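Local coordinates for CRISPR protein (Archaeoglobus fulgidus, PDB 4MJK), which probably serves as a Cas5-family subunit of an archaeal type I-A Cascade, the complex that carries CRISPR RNA in defence against foreign nucleic acid, at residues Y30-P33 against T34-L37; R189-L192 against S193-W196. All coordinates share one frame; numbering follows the deposited sequence.

Contact 1: residues Y30-P33 against T34-L37; sequences YPPP and TTFL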
ATOM      1  N   TYR A  30      -1.790 -12.962  -4.443  1.00 10.12           N
ATOM      2  CA  TYR A  30      -1.719 -12.293  -5.749  1.00 10.33           C
ATOM      3  C   TYR A  30      -3.075 -11.923  -6.325  1.00 10.60           C
ATOM      4  O   TYR A  30      -4.081 -12.521  -5.981  1.00 10.79           O
ATOM      5  CB  TYR A  30      -1.015 -13.187  -6.776  1.00  8.66           C
ATOM      6  CG  TYR A  30       0.439 -13.395  -6.492  1.00 13.66           C
ATOM      7  CD1 TYR A  30       1.360 -12.385  -6.751  1.00 12.07           C
ATOM      8  CD2 TYR A  30       0.900 -14.600  -5.958  1.00 11.23           C
ATOM      9  CE1 TYR A  30       2.702 -12.563  -6.484  1.00 13.93           C
ATOM     10  CE2 TYR A  30       2.240 -14.787  -5.691  1.00 13.21           C
ATOM     11  CZ  TYR A  30       3.144 -13.757  -5.964  1.00 15.86           C
ATOM     12  OH  TYR A  30       4.495 -13.914  -5.704  1.00 14.23           O
ATOM     13  N   PRO A  31      -3.102 -10.954  -7.254  1.00 11.72           N
ATOM     14  CA  PRO A  31      -4.375 -10.667  -7.922  1.00 11.01           C
ATOM     15  C   PRO A  31      -4.887 -11.921  -8.622  1.00 10.10           C
ATOM     16  O   PRO A  31      -4.124 -12.564  -9.345  1.00 10.36           O
ATOM     17  CB  PRO A  31      -3.988  -9.620  -8.977  1.00 11.82           C
ATOM     18  CG  PRO A  31      -2.769  -8.970  -8.425  1.00  9.52           C
ATOM     19  CD  PRO A  31      -2.012 -10.103  -7.759  1.00 12.22           C
ATOM     20  N   PRO A  32      -6.158 -12.276  -8.399  1.00 11.34           N
ATOM     21  CA  PRO A  32      -6.724 -13.448  -9.083  1.00 11.41           C
ATOM     22  C   PRO A  32      -6.664 -13.319 -10.604  1.00  9.88           C
ATOM     23  O   PRO A  32      -6.697 -12.208 -11.137  1.00 10.28           O
ATOM     24  CB  PRO A  32      -8.178 -13.469  -8.602  1.00  9.59           C
ATOM     25  CG  PRO A  32      -8.121 -12.777  -7.241  1.00 13.16           C
ATOM     26  CD  PRO A  32      -7.100 -11.681  -7.426  1.00  9.84           C
ATOM     27  N   PRO A  33      -6.556 -14.455 -11.306  1.00 10.16           N
ATOM     28  CA  PRO A  33      -6.497 -14.400 -12.772  1.00 10.35           C
ATOM     29  C   PRO A  33      -7.772 -13.826 -13.415  1.00 12.51           C
ATOM     30  O   PRO A  33      -7.663 -13.189 -14.456  1.00 13.70           O
ATOM     31  CB  PRO A  33      -6.253 -15.868 -13.185  1.00 12.83           C
ATOM     32  CG  PRO A  33      -6.659 -16.685 -12.009  1.00 12.24           C
ATOM     33  CD  PRO A  33      -6.377 -15.822 -10.791  1.00 10.57           C
ATOM     34  N   THR A  34      -8.948 -14.020 -12.822  1.00 12.76           N
ATOM     35  CA  THR A  34     -10.125 -13.367 -13.404  1.00 15.17           C
ATOM     36  C   THR A  34     -10.064 -11.854 -13.197  1.00 15.98           C
ATOM     37  O   THR A  34     -10.653 -11.091 -13.969  1.00 13.27           O
ATOM     38  CB  THR A  34     -11.461 -13.901 -12.880  1.00 13.84           C
ATOM     39  OG1 THR A  34     -11.471 -13.886 -11.446  1.00 15.66           O
ATOM     40  CG2 THR A  34     -11.689 -15.336 -13.372  1.00 18.10           C
ATOM     41  N   THR A  35      -9.350 -11.428 -12.153  1.00 13.35           N
ATOM     42  CA  THR A  35      -9.172  -9.999 -11.899  1.00 12.06           C
ATOM     43  C   THR A  35      -8.274  -9.370 -12.967  1.00 13.49           C
ATOM     44  O   THR A  35      -8.574  -8.292 -13.495  1.00 13.25           O
ATOM     45  CB  THR A  35      -8.640  -9.737 -10.471  1.00 15.45           C
ATOM     46  OG1 THR A  35      -9.593 -10.240  -9.519  1.00 13.91           O
ATOM     47  CG2 THR A  35      -8.439  -8.245 -10.218  1.00 15.31           C
ATOM     48  N   PHE A  36      -7.183 -10.057 -13.297  1.00 11.85           N
ATOM     49  CA  PHE A  36      -6.305  -9.622 -14.369  1.00 12.50           C
ATOM     50  C   PHE A  36      -7.051  -9.616 -15.695  1.00 14.16           C
ATOM     51  O   PHE A  36      -6.935  -8.666 -16.473  1.00 14.16           O
ATOM     52  CB  PHE A  36      -5.084 -10.538 -14.492  1.00 12.27           C
ATOM     53  CG  PHE A  36      -4.107 -10.074 -15.522  1.00 13.71           C
ATOM     54  CD1 PHE A  36      -3.085  -9.193 -15.179  1.00 13.25           C
ATOM     55  CD2 PHE A  36      -4.233 -10.466 -16.844  1.00 13.42           C
ATOM     56  CE1 PHE A  36      -2.193  -8.742 -16.128  1.00 14.02           C
ATOM     57  CE2 PHE A  36      -3.339 -10.017 -17.798  1.00 14.70           C
ATOM     58  CZ  PHE A  36      -2.323  -9.151 -17.447  1.00 12.14           C
ATOM     59  N   LEU A  37      -7.815 -10.677 -15.959  1.00 13.25           N
ATOM     60  CA  LEU A  37      -8.608 -10.741 -17.194  1.00 15.26           C
ATOM     61  C   LEU A  37      -9.672  -9.643 -17.251  1.00 16.30           C
ATOM     62  O   LEU A  37      -9.943  -9.108 -18.314  1.00 17.55           O
ATOM     63  CB  LEU A  37      -9.262 -12.117 -17.376  1.00 15.57           C
ATOM     64  CG  LEU A  37      -8.295 -13.243 -17.759  1.00 20.24           C
ATOM     65  CD1 LEU A  37      -9.002 -14.577 -17.756  1.00 25.80           C
ATOM     66  CD2 LEU A  37      -7.629 -12.984 -19.123  1.00 21.51           C
TER

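Contact 2: residues R189-L192 against S193-W196; sequences RGIL and SQRW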
ATOM      1  N   ARG A 189       6.610 -32.382  -8.922  1.00 12.66           N
ATOM      2  CA  ARG A 189       7.560 -33.461  -8.608  1.00 16.30           C
ATOM      3  C   ARG A 189       8.626 -33.086  -7.567  1.00 17.51           C
ATOM      4  O   ARG A 189       9.001 -33.899  -6.702  1.00 16.35           O
ATOM      5  CB  ARG A 189       8.246 -33.939  -9.891  1.00 14.95           C
ATOM      6  CG  ARG A 189       7.277 -34.479 -10.930  1.00 18.91           C
ATOM      7  CD  ARG A 189       6.700 -35.828 -10.471  1.00 22.67           C
ATOM      8  NE  ARG A 189       7.764 -36.805 -10.291  1.00 15.86           N
ATOM      9  CZ  ARG A 189       7.678 -37.913  -9.562  1.00 16.65           C
ATOM     10  NH1 ARG A 189       6.558 -38.232  -8.919  1.00 13.78           N
ATOM     11  NH2 ARG A 189       8.731 -38.712  -9.481  1.00 12.86           N
ATOM     12  N   GLY A 190       9.121 -31.860  -7.661  1.00 16.34           N
ATOM     13  CA  GLY A 190      10.099 -31.354  -6.720  1.00 14.31           C
ATOM     14  C   GLY A 190      10.222 -29.836  -6.763  1.00 17.13           C
ATOM     15  O   GLY A 190      10.189 -29.214  -7.828  1.00 15.40           O
ATOM     16  N   ILE A 191      10.355 -29.232  -5.594  1.00 15.53           N
ATOM     17  CA  ILE A 191      10.614 -27.800  -5.515  1.00 14.24           C
ATOM     18  C   ILE A 191      12.116 -27.579  -5.603  1.00 19.07           C
ATOM     19  O   ILE A 191      12.875 -28.120  -4.787  1.00 16.78           O
ATOM     20  CB  ILE A 191      10.090 -27.223  -4.200  1.00 16.81           C
ATOM     21  CG1 ILE A 191       8.557 -27.304  -4.187  1.00 16.13           C
ATOM     22  CG2 ILE A 191      10.617 -25.771  -3.978  1.00 16.60           C
ATOM     23  CD1 ILE A 191       7.923 -26.896  -2.890  1.00 20.14           C
ATOM     24  N   LEU A 192      12.551 -26.815  -6.599  1.00 13.85           N
ATOM     25  CA  LEU A 192      13.984 -26.515  -6.762  1.00 15.78           C
ATOM     26  C   LEU A 192      14.430 -25.308  -5.932  1.00 18.57           C
ATOM     27  O   LEU A 192      15.519 -25.308  -5.361  1.00 18.13           O
ATOM     28  CB  LEU A 192      14.324 -26.282  -8.229  1.00 13.89           C
ATOM     29  CG  LEU A 192      14.030 -27.465  -9.153  1.00 18.47           C
ATOM     30  CD1 LEU A 192      14.121 -27.040 -10.625  1.00 18.96           C
ATOM     31  CD2 LEU A 192      14.995 -28.606  -8.851  1.00 19.54           C
ATOM     32  N   SER A 193      13.599 -24.270  -5.889  1.00 18.14           N
ATOM     33  CA  SER A 193      13.858 -23.133  -5.006  1.00 18.05           C
ATOM     34  C   SER A 193      12.571 -22.666  -4.342  1.00 19.98           C
ATOM     35  O   SER A 193      11.489 -22.648  -4.954  1.00 14.39           O
ATOM     36  CB  SER A 193      14.559 -21.994  -5.735  1.00 21.07           C
ATOM     37  OG  SER A 193      13.896 -21.707  -6.941  1.00 22.35           O
ATOM     38  N   GLN A 194      12.707 -22.305  -3.074  1.00 19.54           N
ATOM     39  CA  GLN A 194      11.577 -22.271  -2.162  1.00 22.03           C
ATOM     40  C   GLN A 194      10.601 -21.134  -2.197  1.00 31.14           C
ATOM     41  O   GLN A 194      10.863 -20.022  -2.682  1.00 25.50           O
ATOM     42  CB  GLN A 194      12.017 -22.458  -0.711  1.00 28.50           C
ATOM     43  CG  GLN A 194      12.055 -23.918  -0.297  1.00 25.50           C
ATOM     44  CD  GLN A 194      10.681 -24.559  -0.305  1.00 29.68           C
ATOM     45  OE1 GLN A 194       9.666 -23.896  -0.556  1.00 29.17           O
ATOM     46  NE2 GLN A 194      10.637 -25.854  -0.018  1.00 29.63           N
ATOM     47  N   ARG A 195       9.477 -21.497  -1.586  1.00 33.29           N
ATOM     48  CA  ARG A 195       8.259 -20.752  -1.464  1.00 24.30           C
ATOM     49  C   ARG A 195       7.334 -20.943  -2.657  1.00 17.59           C
ATOM     50  O   ARG A 195       7.340 -20.183  -3.623  1.00 15.75           O
ATOM     51  CB  ARG A 195       8.497 -19.313  -1.038  1.00 30.07           C
ATOM     52  CG  ARG A 195       8.828 -19.228   0.448  1.00 30.71           C
ATOM     53  CD  ARG A 195       7.640 -19.672   1.287  1.00 36.61           C
ATOM     54  NE  ARG A 195       7.009 -18.517   1.921  1.00 39.07           N
ATOM     55  CZ  ARG A 195       5.759 -18.483   2.374  1.00 34.36           C
ATOM     56  NH1 ARG A 195       4.973 -19.544   2.264  1.00 38.39           N
ATOM     57  NH2 ARG A 195       5.293 -17.378   2.935  1.00 33.72           N
ATOM     58  N   TRP A 196       6.555 -22.011  -2.546  1.00 14.58           N
ATOM     59  CA  TRP A 196       5.415 -22.259  -3.398  1.00 14.07           C
ATOM     60  C   TRP A 196       4.181 -22.455  -2.512  1.00 16.87           C
ATOM     61  O   TRP A 196       4.028 -23.483  -1.839  1.00 19.45           O
ATOM     62  CB  TRP A 196       5.656 -23.484  -4.265  1.00 14.58           C
ATOM     63  CG  TRP A 196       6.657 -23.200  -5.338  1.00 13.79           C
ATOM     64  CD1 TRP A 196       8.029 -23.298  -5.240  1.00 12.98           C
ATOM     65  CD2 TRP A 196       6.380 -22.715  -6.652  1.00 11.80           C
ATOM     66  NE1 TRP A 196       8.607 -22.938  -6.434  1.00 13.83           N
ATOM     67  CE2 TRP A 196       7.619 -22.568  -7.313  1.00 13.67           C
ATOM     68  CE3 TRP A 196       5.199 -22.406  -7.347  1.00 11.68           C
ATOM     69  CZ2 TRP A 196       7.710 -22.124  -8.632  1.00 11.81           C
ATOM     70  CZ3 TRP A 196       5.291 -21.973  -8.650  1.00 11.68           C
ATOM     71  CH2 TRP A 196       6.541 -21.834  -9.284  1.00 11.14           C
TER

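Contact 1: residues Y30-P33 against T34-L37
Thr35 turns OG1 beside its own backbone N and opposite its carbonyl carbon (chi1 -61°), which carries the hydroxyl back to the ring of Pro32. The pair sits in the first turn of helix 33-46, which packs on the sheet of this Cas5 family member, and shows how prolines can open a helix: Pro32 takes the N-cap position and Pro33 follows it, where the missing N-H costs no helical bond, since a residue in the first turn has no preceding turn of helix to supply a carbonyl. OG1 of Thr35 lies almost equally far from the ring carbons of Pro32, at 3.6 Å from CB and 3.6 Å from CD, so the hydroxyl sits over the face of the proline ring, in van der Waals contact, and the two side chains meet at a slant.

The cap itself works through its carbonyl. Pro32 O takes a well-aligned bond from Phe36 N (3.1 Å, 159° at the hydrogen), whose donor lies in the carbonyl plane, and a weak, strongly bent one from Thr35 N. One residue on, Pro33 O receives Leu37 N at 2.9 Å. Phe36, with CG anti to its backbone N (chi1 -176°), sends its ring away from the prolines to stack on Trp130, while the Pro33 ring rests on Ile69, Trp71 and Tyr201. The Leu37 side chain also folds against the carbonyl that its own N-H grips, with CG 3.4 Å from Pro33 O.

Contact 2: residues R189-L192 against S193-W196
Ile191 sets its CG2 methyl over the face of the Gln194 amide, the two side chains crossing at nearly a right angle. The setting is the corner at Leu192 in strand 186-193, where Leu192 and Ser193 both face Glu241 as a classic beta bulge and the chain turns toward strand 196-202. CG2 stands directly over the amide group, 3.9 Å from Gln194 CD and 4.0 Å from both OE1 and NE2, so it touches the flat side and leaves the polar edge to others. That edge is in use: Arg195 N donates to Gln194 OE1 at 2.6 Å, almost straight (173°) and onto a lone pair in the carbonyl plane, a bond that fixes how the amide is turned.

The same methyl serves Trp196, which runs past Ile191 in the opposite direction and brings CD1 to 3.8 Å from CG2 in an oblique approach. Beyond it the indole leans on Pro240 and Cys242, and Ser193 OG is held by Thr239 O. An alanine at Ile191 would remove CG2 and the rest of the branch, and would probably leave the Gln194 amide face and Trp196 CD1 without their shared apolar partner. Ser193 O is close to both side chains, 3.4 Å from Ile191 CG2 and receiving a weak, bent bond from Trp196 NE1 at 3.3 Å.

How the contacts relate
From the N terminus the chain leaves strand 13-15 through a loop and reaches contact 1, where that loop passes into helix 33-46. Contact 2 comes far later, at the turn joining strand 186-193 to strand 196-202. Both are local, each on one unbroken stretch, and they follow in series without nesting or crossing. Their centres lie 23 Å apart and their nearest atoms about 7 Å, so they do not touch. Strand 196-202 links them: it starts at the end of contact 2's turn, with Trp196, and runs inward to contact 1, where Glu199 bonds Tyr30 N and Tyr201 packs on Pro32 and Pro33. A peripheral three-stranded sheet is thus connected to the buried helix start.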